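Local coordinates for protein tungsten-containing formylmethanofuran dehydrogenase 2 subunit C (PDB 5T5I) that is a beta-helical subunit of the enzyme complex that probably reduces carbon dioxide to formylmethanofuran in methanogenesis, and carries a bound calcium ion, at residues C[77-82]-C[92-97]; C[241-246]-C[260-265]. All blocks are in the same frame, centred on the assembly; numbering follows the deposited sequence.

Contact 1: residues C[77-82]-C[92-97]; sequences KRIGQE and GNVNMY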
loop_
_atom_site.group_PDB
_atom_site.type_symbol
_atom_site.label_atom_id
_atom_site.label_comp_id
_atom_site.label_asym_id
_atom_site.label_seq_id
_atom_site.Cartn_x
_atom_site.Cartn_y
_atom_site.Cartn_z
ATOM N N LYS C 77 -16.781 -33.379 -36.856
ATOM C CA LYS C 77 -17.694 -32.326 -36.412
ATOM C C LYS C 77 -19.154 -32.677 -36.702
ATOM O O LYS C 77 -19.440 -33.456 -37.605
ATOM C CB LYS C 77 -17.358 -31.007 -37.145
ATOM C CG LYS C 77 -15.957 -30.485 -36.878
ATOM C CD LYS C 77 -15.598 -29.292 -37.772
ATOM C CE LYS C 77 -14.239 -28.725 -37.414
ATOM N NZ LYS C 77 -13.854 -27.614 -38.303
ATOM N N ARG C 78 -20.069 -32.066 -35.927
ATOM C CA ARG C 78 -21.531 -32.109 -36.099
ATOM C C ARG C 78 -22.184 -33.492 -35.917
ATOM O O ARG C 78 -23.302 -33.688 -36.378
ATOM C CB ARG C 78 -21.916 -31.502 -37.468
ATOM C CG ARG C 78 -21.377 -30.091 -37.661
ATOM C CD ARG C 78 -21.845 -29.447 -38.950
ATOM N NE ARG C 78 -21.286 -28.103 -39.093
ATOM C CZ ARG C 78 -21.746 -26.986 -38.530
ATOM N NH1 ARG C 78 -21.138 -25.836 -38.746
ATOM N NH2 ARG C 78 -22.811 -27.017 -37.734
ATOM N N ILE C 79 -21.548 -34.416 -35.176
ATOM C CA ILE C 79 -22.140 -35.741 -34.922
ATOM C C ILE C 79 -23.451 -35.539 -34.138
ATOM O O ILE C 79 -23.471 -34.795 -33.157
ATOM C CB ILE C 79 -21.151 -36.683 -34.174
ATOM C CG1 ILE C 79 -19.956 -37.061 -35.089
ATOM C CG2 ILE C 79 -21.857 -37.950 -33.656
ATOM C CD1 ILE C 79 -18.755 -37.582 -34.346
ATOM N N GLY C 80 -24.524 -36.161 -34.611
ATOM C CA GLY C 80 -25.833 -36.090 -33.968
ATOM C C GLY C 80 -26.591 -34.787 -34.154
ATOM O O GLY C 80 -27.626 -34.589 -33.510
ATOM N N GLN C 81 -26.124 -33.899 -35.058
ATOM C CA GLN C 81 -26.756 -32.600 -35.294
ATOM C C GLN C 81 -28.232 -32.741 -35.650
ATOM O O GLN C 81 -28.561 -33.492 -36.557
ATOM C CB GLN C 81 -26.029 -31.839 -36.412
ATOM C CG GLN C 81 -26.590 -30.441 -36.675
ATOM C CD GLN C 81 -25.659 -29.638 -37.535
ATOM O OE1 GLN C 81 -24.628 -29.156 -37.063
ATOM N NE2 GLN C 81 -25.961 -29.522 -38.813
ATOM N N GLU C 82 -29.114 -32.041 -34.906
ATOM C CA GLU C 82 -30.566 -32.022 -35.143
ATOM C C GLU C 82 -31.249 -33.402 -35.066
ATOM O O GLU C 82 -32.330 -33.577 -35.638
ATOM C CB GLU C 82 -30.878 -31.309 -36.477
ATOM C CG GLU C 82 -30.491 -29.843 -36.415
ATOM C CD GLU C 82 -30.552 -29.050 -37.709
ATOM O OE1 GLU C 82 -30.949 -29.609 -38.752
ATOM O OE2 GLU C 82 -30.167 -27.862 -37.682
ATOM N N GLY C 92 -14.729 -42.537 -27.405
ATOM C CA GLY C 92 -13.588 -41.674 -27.667
ATOM C C GLY C 92 -13.990 -40.213 -27.692
ATOM O O GLY C 92 -15.067 -39.859 -27.209
ATOM N N ASN C 93 -13.147 -39.361 -28.280
ATOM C CA ASN C 93 -13.403 -37.915 -28.356
ATOM C C ASN C 93 -14.188 -37.527 -29.602
ATOM O O ASN C 93 -14.258 -38.303 -30.554
ATOM C CB ASN C 93 -12.088 -37.122 -28.356
ATOM C CG ASN C 93 -11.123 -37.541 -27.269
ATOM O OD1 ASN C 93 -11.423 -37.431 -26.072
ATOM N ND2 ASN C 93 -9.955 -38.028 -27.648
ATOM N N VAL C 94 -14.761 -36.310 -29.584
ATOM C CA VAL C 94 -15.485 -35.686 -30.711
ATOM C C VAL C 94 -14.966 -34.264 -30.893
ATOM O O VAL C 94 -14.481 -33.671 -29.934
ATOM C CB VAL C 94 -17.032 -35.681 -30.568
ATOM C CG1 VAL C 94 -17.600 -37.094 -30.519
ATOM C CG2 VAL C 94 -17.495 -34.868 -29.364
ATOM N N ASN C 95 -15.123 -33.701 -32.100
ATOM C CA ASN C 95 -14.740 -32.319 -32.398
ATOM C C ASN C 95 -15.947 -31.387 -32.032
ATOM O O ASN C 95 -16.690 -31.682 -31.080
ATOM C CB ASN C 95 -14.283 -32.205 -33.869
ATOM C CG ASN C 95 -13.393 -31.015 -34.184
ATOM O OD1 ASN C 95 -13.857 -29.890 -34.227
ATOM N ND2 ASN C 95 -12.092 -31.205 -34.326
ATOM N N MET C 96 -16.152 -30.281 -32.763
ATOM C CA MET C 96 -17.181 -29.298 -32.444
ATOM C C MET C 96 -18.593 -29.726 -32.822
ATOM O O MET C 96 -18.776 -30.651 -33.602
ATOM C CB MET C 96 -16.868 -27.984 -33.180
ATOM C CG MET C 96 -15.557 -27.323 -32.768
ATOM S SD MET C 96 -15.067 -26.075 -33.981
ATOM C CE MET C 96 -13.447 -25.688 -33.406
ATOM N N TYR C 97 -19.587 -29.000 -32.286
ATOM C CA TYR C 97 -21.022 -29.114 -32.616
ATOM C C TYR C 97 -21.698 -30.444 -32.303
ATOM O O TYR C 97 -22.706 -30.763 -32.936
ATOM C CB TYR C 97 -21.245 -28.788 -34.104
ATOM C CG TYR C 97 -20.625 -27.482 -34.554
ATOM C CD1 TYR C 97 -21.159 -26.264 -34.151
ATOM C CD2 TYR C 97 -19.552 -27.467 -35.439
ATOM C CE1 TYR C 97 -20.612 -25.060 -34.579
ATOM C CE2 TYR C 97 -19.003 -26.267 -35.885
ATOM C CZ TYR C 97 -19.530 -25.064 -35.446
ATOM O OH TYR C 97 -19.003 -23.869 -35.869
HETATM O O HOH W 1 -19.042 -33.842 -33.440
#
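Arg78 N donates a hydrogen bond to Met96 O (3.0 Å), tying the end of strand 76-77 to the loop after strand 87-90, the backbones approaching at Lys77 and Arg78, with Lys77 CA also resting against the same carbonyl. A water extends the link, accepting from Ile79 N and donating to Met96 O. Arg78 and Tyr97 adopt nearly the same left-handed backbone conformation, and each has its CG anti to its carbonyl carbon (chi1 -55° and -51°), which sends the two side chains off in the same direction. The guanidinium lies flat over one face of the ring in a cation-pi stack, CZ 4.0 Å from the Tyr97 centroid, with NH1 toward the CE2 rim. Its rotation is fixed from the edge: Arg78 NH2 reaches a lone pair of Gln81 OE1 at 2.9 Å, across the type II turn 78-81, while NE pairs with Glu17. Alongside, the extended Lys77 chain lies against Asn95, with CE 3.4 Å from Asn95 OD1. Lys77 NZ and Tyr97 OH both find acidic partners on the chain of another protein. Successive coils of a beta-helix meet here, at the end of strand 76-77 and past strand 87-90, and the Tyr97 ring meets that of Trp116, in the loop after strand 106-109.

Contact 2: residues C[241-246]-C[260-265]; sequences AFYKFE and AAVGCN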
loop_
_atom_site.group_PDB
_atom_site.type_symbol
_atom_site.label_atom_id
_atom_site.label_comp_id
_atom_site.label_asym_id
_atom_site.label_seq_id
_atom_site.Cartn_x
_atom_site.Cartn_y
_atom_site.Cartn_z
ATOM N N ALA C 241 -25.911 -24.150 2.657
ATOM C CA ALA C 241 -26.167 -22.717 2.610
ATOM C C ALA C 241 -25.541 -22.072 1.378
ATOM O O ALA C 241 -24.409 -22.397 1.002
ATOM C CB ALA C 241 -25.659 -22.046 3.889
ATOM N N PHE C 242 -26.278 -21.125 0.773
ATOM C CA PHE C 242 -25.838 -20.373 -0.406
ATOM C C PHE C 242 -26.092 -18.877 -0.252
ATOM O O PHE C 242 -27.193 -18.488 0.149
ATOM C CB PHE C 242 -26.602 -20.849 -1.653
ATOM C CG PHE C 242 -26.327 -22.278 -2.055
ATOM C CD1 PHE C 242 -27.021 -23.329 -1.467
ATOM C CD2 PHE C 242 -25.347 -22.577 -2.995
ATOM C CE1 PHE C 242 -26.750 -24.655 -1.824
ATOM C CE2 PHE C 242 -25.073 -23.901 -3.344
ATOM C CZ PHE C 242 -25.779 -24.929 -2.763
ATOM N N TYR C 243 -25.099 -18.040 -0.628
ATOM C CA TYR C 243 -25.278 -16.589 -0.741
ATOM C C TYR C 243 -26.129 -16.412 -1.996
ATOM O O TYR C 243 -25.855 -17.076 -3.000
ATOM C CB TYR C 243 -23.950 -15.857 -0.951
ATOM C CG TYR C 243 -23.046 -15.862 0.255
ATOM C CD1 TYR C 243 -23.446 -15.273 1.452
ATOM C CD2 TYR C 243 -21.756 -16.375 0.180
ATOM C CE1 TYR C 243 -22.609 -15.255 2.564
ATOM C CE2 TYR C 243 -20.907 -16.357 1.285
ATOM C CZ TYR C 243 -21.338 -15.800 2.477
ATOM O OH TYR C 243 -20.507 -15.758 3.567
ATOM N N LYS C 244 -27.185 -15.590 -1.923
ATOM C CA LYS C 244 -28.125 -15.362 -3.021
ATOM C C LYS C 244 -27.950 -13.939 -3.553
ATOM O O LYS C 244 -27.923 -12.978 -2.779
ATOM C CB LYS C 244 -29.569 -15.577 -2.528
ATOM C CG LYS C 244 -30.618 -15.503 -3.623
ATOM C CD LYS C 244 -32.015 -15.685 -3.043
ATOM C CE LYS C 244 -33.089 -15.728 -4.097
ATOM N NZ LYS C 244 -34.430 -15.979 -3.499
ATOM N N PHE C 245 -27.852 -13.818 -4.872
ATOM C CA PHE C 245 -27.679 -12.536 -5.568
ATOM C C PHE C 245 -28.674 -12.411 -6.705
ATOM O O PHE C 245 -28.945 -13.408 -7.375
ATOM C CB PHE C 245 -26.265 -12.453 -6.167
ATOM C CG PHE C 245 -25.144 -12.496 -5.164
ATOM C CD1 PHE C 245 -24.637 -11.326 -4.612
ATOM C CD2 PHE C 245 -24.541 -13.703 -4.825
ATOM C CE1 PHE C 245 -23.561 -11.363 -3.722
ATOM C CE2 PHE C 245 -23.486 -13.744 -3.917
ATOM C CZ PHE C 245 -23.004 -12.574 -3.368
ATOM N N GLU C 246 -29.176 -11.193 -6.955
ATOM C CA GLU C 246 -30.083 -10.896 -8.067
ATOM C C GLU C 246 -29.427 -9.916 -9.036
ATOM O O GLU C 246 -28.824 -8.920 -8.619
ATOM C CB GLU C 246 -31.410 -10.319 -7.562
ATOM C CG GLU C 246 -32.475 -10.212 -8.649
ATOM C CD GLU C 246 -33.697 -9.433 -8.214
ATOM O OE1 GLU C 246 -33.534 -8.278 -7.755
ATOM O OE2 GLU C 246 -34.820 -9.971 -8.352
ATOM N N ALA C 260 -24.244 -18.969 -4.616
ATOM C CA ALA C 260 -22.837 -19.331 -4.438
ATOM C C ALA C 260 -22.648 -19.911 -3.023
ATOM O O ALA C 260 -23.011 -19.253 -2.038
ATOM C CB ALA C 260 -21.945 -18.113 -4.646
ATOM N N ALA C 261 -22.106 -21.145 -2.928
ATOM C CA ALA C 261 -21.881 -21.865 -1.649
ATOM C C ALA C 261 -21.145 -20.999 -0.621
ATOM O O ALA C 261 -20.093 -20.424 -0.938
ATOM C CB ALA C 261 -21.102 -23.143 -1.890
ATOM N N VAL C 262 -21.715 -20.884 0.595
ATOM C CA VAL C 262 -21.157 -19.984 1.612
ATOM C C VAL C 262 -19.707 -20.318 2.027
ATOM O O VAL C 262 -18.927 -19.393 2.261
ATOM C CB VAL C 262 -22.044 -19.808 2.881
ATOM C CG1 VAL C 262 -23.435 -19.261 2.535
ATOM C CG2 VAL C 262 -22.117 -21.080 3.723
ATOM N N GLY C 263 -19.399 -21.606 2.157
ATOM C CA GLY C 263 -18.098 -22.098 2.599
ATOM C C GLY C 263 -16.875 -21.555 1.886
ATOM O O GLY C 263 -15.847 -21.327 2.530
ATOM N N CYS C 264 -16.966 -21.323 0.570
ATOM C CA CYS C 264 -15.802 -20.846 -0.193
ATOM C C CYS C 264 -16.034 -19.524 -0.936
ATOM O O CYS C 264 -15.206 -19.173 -1.773
ATOM C CB CYS C 264 -15.317 -21.947 -1.134
ATOM S SG CYS C 264 -16.648 -22.931 -1.866
ATOM N N ASN C 265 -17.097 -18.750 -0.591
ATOM C CA ASN C 265 -17.388 -17.470 -1.259
ATOM C C ASN C 265 -17.617 -16.291 -0.302
ATOM O O ASN C 265 -18.258 -15.311 -0.683
ATOM C CB ASN C 265 -18.575 -17.647 -2.207
ATOM C CG ASN C 265 -18.214 -18.531 -3.369
ATOM O OD1 ASN C 265 -17.394 -18.161 -4.218
ATOM N ND2 ASN C 265 -18.741 -19.740 -3.402
HETATM O O HOH W 2 -18.703 -17.673 4.332
#
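Val262 CG1 sits squarely above the centre of the Tyr243 ring, 3.8 Å from its centroid, in a CH-pi contact between side chains that cross at about a right angle. The same valine packs its other branch, CG2, on Ala241 CB at 3.7 Å. With CG anti to its own carbonyl carbon (chi1 -70°), Tyr243 carries its ring along the end of the opposing strand, so that CE2 also approaches Asn265 O at 3.5 Å and the hydroxyl lies near the turn. There a water joins Tyr243 OH to Val262 O, donating to the latter. Replacing Tyr243 by an alanine is likely to leave Val262 CG1 without the ring face it rests on and the water without its bond to the hydroxyl. On the other face of the sheet, Phe242 lays CD2 near Ala261 N.

Backbone pairing sets these positions. Tyr243 and Ala260 form an antiparallel hydrogen-bonded pair, Tyr243 N to Ala260 O at 2.8 Å and Ala260 N to Tyr243 O at 3.0 Å; Phe242 and Ala261 are the neighbouring non-hydrogen-bonded pair. Val262 N then donates to Ala241 O at 3.1 Å. The turn is braced from within by Asn265 ND2, which meets a lone pair of Ala261 O at 2.9 Å. A second shell holds that amide, through Met215 N to its OD1 and Gly213 O to its ND2.

The whole contact belongs to the beta hairpin of strands 241-247 and 256-261. Strand 223-229 flanks the hairpin beside strand 241-247, its Val227 touching Ala241, Tyr243 and Val262, while strand 208-211 borders strand 256-261; Tyr233 and Thr131 of the fwdF subunit pack against Ala241 and Val262.

The two contacts lie on opposite sides of the chain's centre, their centres about 35 Å apart and their nearest atoms about 29 Å apart, so neither touches the other. Contact 1 sits within the run of parallel coils, its centre about 11 Å from the centre of the chain, and joins one coil to the next; contact 2, centred about 25 Å from it, pairs antiparallel strands in the hairpin that follows those coils. Neither supplies ligands to the calcium site of Ser139, Tyr140 and Asp143, although the side chain of Tyr97 in contact 1 comes within about 12 Å of the ion. Both reach partner chains, contact 1 largely through polar groups and contact 2 through packing, on the fwdF subunit among others.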